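PDB 3ED5: YfnB from Bacillus subtilis, which belongs to the HAD-like hydrolases and is probably a phosphatase of the 5'-nucleotidase kind, though its substrate is not established. Local coordinates for residues A[185-190]-A[212-217]; A[201-206]-A[221-226]. All blocks are in the same frame, centred on the assembly; numbering follows the deposited sequence.

Contact 1 of 2, residues A[185-190]-A[212-217]; sequences SLTADI and PEIIPT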
# COMPACT_ATOMS: atom_id res chain seq x y z
N SER A 185 -2.79 -4.62 -4.27
CA SER A 185 -3.93 -5.20 -3.53
C SER A 185 -5.18 -5.36 -4.39
O SER A 185 -5.74 -4.37 -4.88
CB SER A 185 -4.26 -4.35 -2.29
OG SER A 185 -5.51 -4.78 -1.73
N LEU A 186 -5.62 -6.60 -4.58
CA LEU A 186 -6.89 -6.84 -5.29
C LEU A 186 -8.06 -6.15 -4.60
O LEU A 186 -8.96 -5.63 -5.27
CB LEU A 186 -7.19 -8.34 -5.35
CG LEU A 186 -6.29 -9.15 -6.27
CD1 LEU A 186 -6.71 -10.63 -6.11
CD2 LEU A 186 -6.52 -8.70 -7.69
N THR A 187 -8.01 -6.15 -3.27
CA THR A 187 -9.13 -5.67 -2.48
C THR A 187 -9.17 -4.17 -2.28
O THR A 187 -10.27 -3.61 -2.23
CB THR A 187 -9.25 -6.39 -1.11
OG1 THR A 187 -8.04 -6.19 -0.36
CG2 THR A 187 -9.47 -7.90 -1.29
N ALA A 188 -8.01 -3.51 -2.15
CA ALA A 188 -7.99 -2.07 -1.92
C ALA A 188 -7.85 -1.35 -3.23
O ALA A 188 -8.57 -0.36 -3.48
CB ALA A 188 -6.83 -1.67 -1.02
N ASP A 189 -6.90 -1.82 -4.07
CA ASP A 189 -6.54 -1.04 -5.29
C ASP A 189 -7.36 -1.42 -6.49
O ASP A 189 -7.92 -0.56 -7.18
CB ASP A 189 -5.04 -1.19 -5.61
CG ASP A 189 -4.15 -0.72 -4.48
OD1 ASP A 189 -4.38 0.40 -3.98
OD2 ASP A 189 -3.26 -1.51 -4.09
N ILE A 190 -7.46 -2.72 -6.77
CA ILE A 190 -8.13 -3.13 -7.99
C ILE A 190 -9.64 -3.03 -7.84
O ILE A 190 -10.30 -2.38 -8.64
CB ILE A 190 -7.67 -4.53 -8.46
CG1 ILE A 190 -6.13 -4.61 -8.52
CG2 ILE A 190 -8.32 -4.86 -9.79
CD1 ILE A 190 -5.42 -3.50 -9.39
N PRO A 212 -10.51 -13.73 -4.92
CA PRO A 212 -11.81 -13.05 -5.06
C PRO A 212 -12.33 -12.87 -6.49
O PRO A 212 -13.50 -12.48 -6.68
CB PRO A 212 -11.57 -11.69 -4.40
CG PRO A 212 -10.11 -11.48 -4.46
CD PRO A 212 -9.47 -12.83 -4.37
N GLU A 213 -11.48 -13.18 -7.48
CA GLU A 213 -11.78 -12.95 -8.90
C GLU A 213 -12.13 -11.49 -9.18
O GLU A 213 -13.14 -11.20 -9.84
CB GLU A 213 -12.89 -13.87 -9.40
CG GLU A 213 -12.57 -15.35 -9.26
CD GLU A 213 -13.68 -16.24 -9.79
OE1 GLU A 213 -14.45 -15.80 -10.68
OE2 GLU A 213 -13.78 -17.39 -9.32
N ILE A 214 -11.30 -10.59 -8.67
CA ILE A 214 -11.42 -9.15 -8.94
C ILE A 214 -10.52 -8.90 -10.16
O ILE A 214 -9.28 -8.96 -10.05
CB ILE A 214 -10.95 -8.34 -7.72
CG1 ILE A 214 -11.88 -8.62 -6.54
CG2 ILE A 214 -10.87 -6.84 -8.04
CD1 ILE A 214 -11.38 -8.09 -5.20
N ILE A 215 -11.14 -8.63 -11.31
CA ILE A 215 -10.39 -8.61 -12.58
C ILE A 215 -9.82 -7.23 -12.96
O ILE A 215 -10.57 -6.31 -13.30
CB ILE A 215 -11.21 -9.19 -13.78
CG1 ILE A 215 -11.86 -10.55 -13.44
CG2 ILE A 215 -10.34 -9.27 -15.09
CD1 ILE A 215 -10.89 -11.64 -12.96
N PRO A 216 -8.48 -7.10 -12.98
CA PRO A 216 -7.85 -5.81 -13.31
C PRO A 216 -7.83 -5.55 -14.83
O PRO A 216 -7.96 -6.50 -15.61
CB PRO A 216 -6.42 -6.01 -12.81
CG PRO A 216 -6.17 -7.48 -13.01
CD PRO A 216 -7.49 -8.16 -12.71
N THR A 217 -7.63 -4.30 -15.26
CA THR A 217 -7.48 -4.02 -16.69
C THR A 217 -6.17 -4.62 -17.18
O THR A 217 -6.13 -5.18 -18.28
CB THR A 217 -7.47 -2.49 -16.99
OG1 THR A 217 -8.56 -1.89 -16.26
CG2 THR A 217 -7.62 -2.19 -18.51
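Ile214 reaches across to the first turn of helix 186-195 and packs on Leu186 and Ile190. Ile214 CB lies 4.2 Å from Leu186 O. From CB the side chain forks. CG2, set anti to the backbone N, touches both Leu186 O and the CG2 methyl of Ile190, which is 3.7 Å from Ile214 CG2. The other branch runs through CG1 with chi2 extended at 169°, and this carries Ile214 CD1 to 3.5 Å from Leu186 O. Beyond that, Ile214 CD1 stands 4.4 Å from Thr187 CG2.

The helix belongs to a beta-alpha-beta crossover of the Rossmann-like HAD fold, joining strands 179-183 and 199-203. Ser185 is its N-cap: Ser185 OG accepts from Ala188 N at 2.8 Å.

Prolines stand two residues before and two after Ile214. Leu186 CD1 sits 3.9 Å from Pro212 CG. Ile190 CG2 meets Pro216 at both CA and CB, the CB of Pro216 being 3.7 Å away. With an alanine in place of Ile214, both methyls over the helix turn would go, and a gap would probably open beside Ile190 CG2 and Leu186 O. Lys191 and Gln194, on the same helix, also touch Ile214.

Contact 2 of 2, residues A[201-206]-A[221-226]; sequences CWMNPD and RKLEEL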
# COMPACT_ATOMS: atom_id res chain seq x y z
N CYS A 201 -4.28 -1.48 -12.78
CA CYS A 201 -3.08 -2.28 -13.08
C CYS A 201 -2.61 -2.99 -11.80
O CYS A 201 -2.20 -2.35 -10.86
CB CYS A 201 -1.98 -1.37 -13.63
SG CYS A 201 -0.48 -2.31 -14.06
N TRP A 202 -2.73 -4.32 -11.81
CA TRP A 202 -2.38 -5.16 -10.68
C TRP A 202 -0.90 -5.53 -10.73
O TRP A 202 -0.47 -6.24 -11.64
CB TRP A 202 -3.26 -6.42 -10.72
CG TRP A 202 -3.10 -7.29 -9.49
CD1 TRP A 202 -2.74 -6.87 -8.23
CD2 TRP A 202 -3.34 -8.70 -9.40
NE1 TRP A 202 -2.73 -7.96 -7.36
CE2 TRP A 202 -3.11 -9.09 -8.05
CE3 TRP A 202 -3.74 -9.68 -10.33
CZ2 TRP A 202 -3.24 -10.41 -7.62
CZ3 TRP A 202 -3.89 -11.00 -9.90
CH2 TRP A 202 -3.62 -11.35 -8.54
N MSE A 203 -0.16 -5.06 -9.73
CA MSE A 203 1.23 -5.44 -9.52
C MSE A 203 1.22 -6.81 -8.83
O MSE A 203 0.79 -6.93 -7.67
CB MSE A 203 1.90 -4.35 -8.66
CG MSE A 203 3.32 -4.65 -8.26
SE MSE A 203 4.52 -4.83 -9.78
CE MSE A 203 6.21 -5.00 -8.76
N ASN A 204 1.64 -7.84 -9.54
CA ASN A 204 1.58 -9.22 -9.02
C ASN A 204 2.85 -10.00 -9.38
O ASN A 204 2.80 -10.98 -10.14
CB ASN A 204 0.33 -9.92 -9.55
CG ASN A 204 0.08 -11.28 -8.89
OD1 ASN A 204 0.56 -11.55 -7.78
ND2 ASN A 204 -0.63 -12.15 -9.59
N PRO A 205 4.00 -9.53 -8.88
CA PRO A 205 5.30 -10.14 -9.22
C PRO A 205 5.38 -11.63 -8.91
O PRO A 205 6.04 -12.36 -9.64
CB PRO A 205 6.31 -9.38 -8.35
CG PRO A 205 5.49 -8.64 -7.34
CD PRO A 205 4.14 -8.38 -7.97
N ASP A 206 4.69 -12.05 -7.86
CA ASP A 206 4.78 -13.43 -7.40
C ASP A 206 3.68 -14.32 -7.96
O ASP A 206 3.57 -15.48 -7.57
CB ASP A 206 4.74 -13.49 -5.87
CG ASP A 206 5.93 -12.83 -5.25
OD1 ASP A 206 7.03 -12.87 -5.85
OD2 ASP A 206 5.76 -12.26 -4.16
N ARG A 221 4.26 -8.11 -13.66
CA ARG A 221 5.16 -8.59 -12.61
C ARG A 221 6.20 -7.54 -12.22
O ARG A 221 6.59 -7.46 -11.06
CB ARG A 221 5.84 -9.89 -13.03
CG ARG A 221 4.85 -11.03 -13.17
CD ARG A 221 5.55 -12.26 -13.71
NE ARG A 221 6.39 -12.86 -12.70
CZ ARG A 221 7.27 -13.84 -12.94
NH1 ARG A 221 7.43 -14.32 -14.17
NH2 ARG A 221 7.98 -14.33 -11.94
N LYS A 222 6.63 -6.72 -13.17
CA LYS A 222 7.66 -5.74 -12.86
C LYS A 222 7.17 -4.38 -13.26
O LYS A 222 6.45 -4.24 -14.26
CB LYS A 222 8.95 -6.03 -13.62
CG LYS A 222 9.61 -7.36 -13.24
CD LYS A 222 11.01 -7.51 -13.84
CE LYS A 222 11.01 -7.54 -15.36
NZ LYS A 222 12.29 -8.13 -15.89
N LEU A 223 7.58 -3.36 -12.50
CA LEU A 223 7.16 -2.00 -12.80
C LEU A 223 7.51 -1.53 -14.21
O LEU A 223 6.77 -0.75 -14.80
CB LEU A 223 7.73 -1.04 -11.77
CG LEU A 223 7.11 -1.16 -10.36
CD1 LEU A 223 7.91 -0.24 -9.38
CD2 LEU A 223 5.64 -0.76 -10.31
N GLU A 224 8.63 -2.01 -14.75
CA GLU A 224 9.07 -1.57 -16.09
C GLU A 224 8.08 -1.99 -17.19
O GLU A 224 8.08 -1.40 -18.27
CB GLU A 224 10.48 -2.07 -16.41
CG GLU A 224 10.60 -3.60 -16.45
CD GLU A 224 12.03 -4.10 -16.75
OE1 GLU A 224 13.02 -3.38 -16.45
OE2 GLU A 224 12.18 -5.22 -17.27
N GLU A 225 7.22 -2.97 -16.90
CA GLU A 225 6.17 -3.34 -17.87
C GLU A 225 5.18 -2.18 -18.10
O GLU A 225 4.41 -2.22 -19.06
CB GLU A 225 5.42 -4.59 -17.42
CG GLU A 225 6.31 -5.84 -17.35
CD GLU A 225 5.53 -7.00 -16.77
OE1 GLU A 225 4.42 -7.25 -17.22
OE2 GLU A 225 6.02 -7.64 -15.83
N LEU A 226 5.19 -1.16 -17.24
CA LEU A 226 4.32 -0.00 -17.43
C LEU A 226 4.66 0.84 -18.65
O LEU A 226 3.77 1.50 -19.18
CB LEU A 226 4.29 0.89 -16.20
CG LEU A 226 3.36 0.40 -15.10
CD1 LEU A 226 3.65 1.25 -13.84
CD2 LEU A 226 1.85 0.48 -15.47
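Glu225 OE2 grips the backbone at Arg221, the residue that meets Pro205 across the contact. Arg221 N donates to Glu225 OE2 at 2.8 Å. Lys222 N donates to Glu225 OE2 at 2.9 Å. Both donors come from the same face of the carboxylate, well above its plane. The two bonds tie Glu225 back to the chain just after strand 218-220.

The side chain of Arg221 then makes the one hydrogen bond between the segments. Arg221 NE donates to Pro205 O at 3.1 Å, with a nearly straight N-H...O angle of 164°. The oxygen lies at the edge of the guanidinium, close to its plane. A bend at chi3 (73°) turns NE to it, while CG passes by Asn204 O. The backbones are close here: Pro205 CA is 3.7 Å from Arg221 CA, and Arg221 O lies against Pro205 CB.

Segment 201-206 starts in strand 199-203, which runs parallel to strand 218-220, an edge strand of the HAD sheet. Side chains of strand 199-203 alternate between the two faces. Cys201 SG packs at 3.9 Å against Leu226 CD2, on the face covered by helix 108-116, where Leu111 touches Leu226. Trp202 points to the other face, toward helix 186-195, and Asn204 CB sits over the centre of its ring. The amide end of Asn204 is held by Glu219 and by Lys208 N. Met203 is a selenomethionine with two conformers. In one of them Met203 SE comes 4.3 Å from Leu223 CD2, so this packing may not always be present. The side chain of Met203 lies about 7 Å from that of Asp13, the probable nucleophile.

In the fold
Along the chain the order is 185-190, 201-206, 212-217, 221-226, so the two contacts cross. Contact 1 closes a loop that holds the rest of helix 186-195, strand 199-203 and the turn after it. Contact 2 starts within that loop and ends beyond it; its own loop of 14 residues takes in the connection 212-217 and strand 218-220. Contact 1 ties the start of the helix to the connection leading into the edge strand. Contact 2 ties strand 199-203 to the lead-in of the last helix, 226-230. Trp202 joins them: Trp202 CE2 is 3.4 Å from Leu186 CD2, and Trp202 CB is 3.8 Å from Pro216 CB. Ile190 CD1 also packs on the strand, 3.7 Å from Cys201 O.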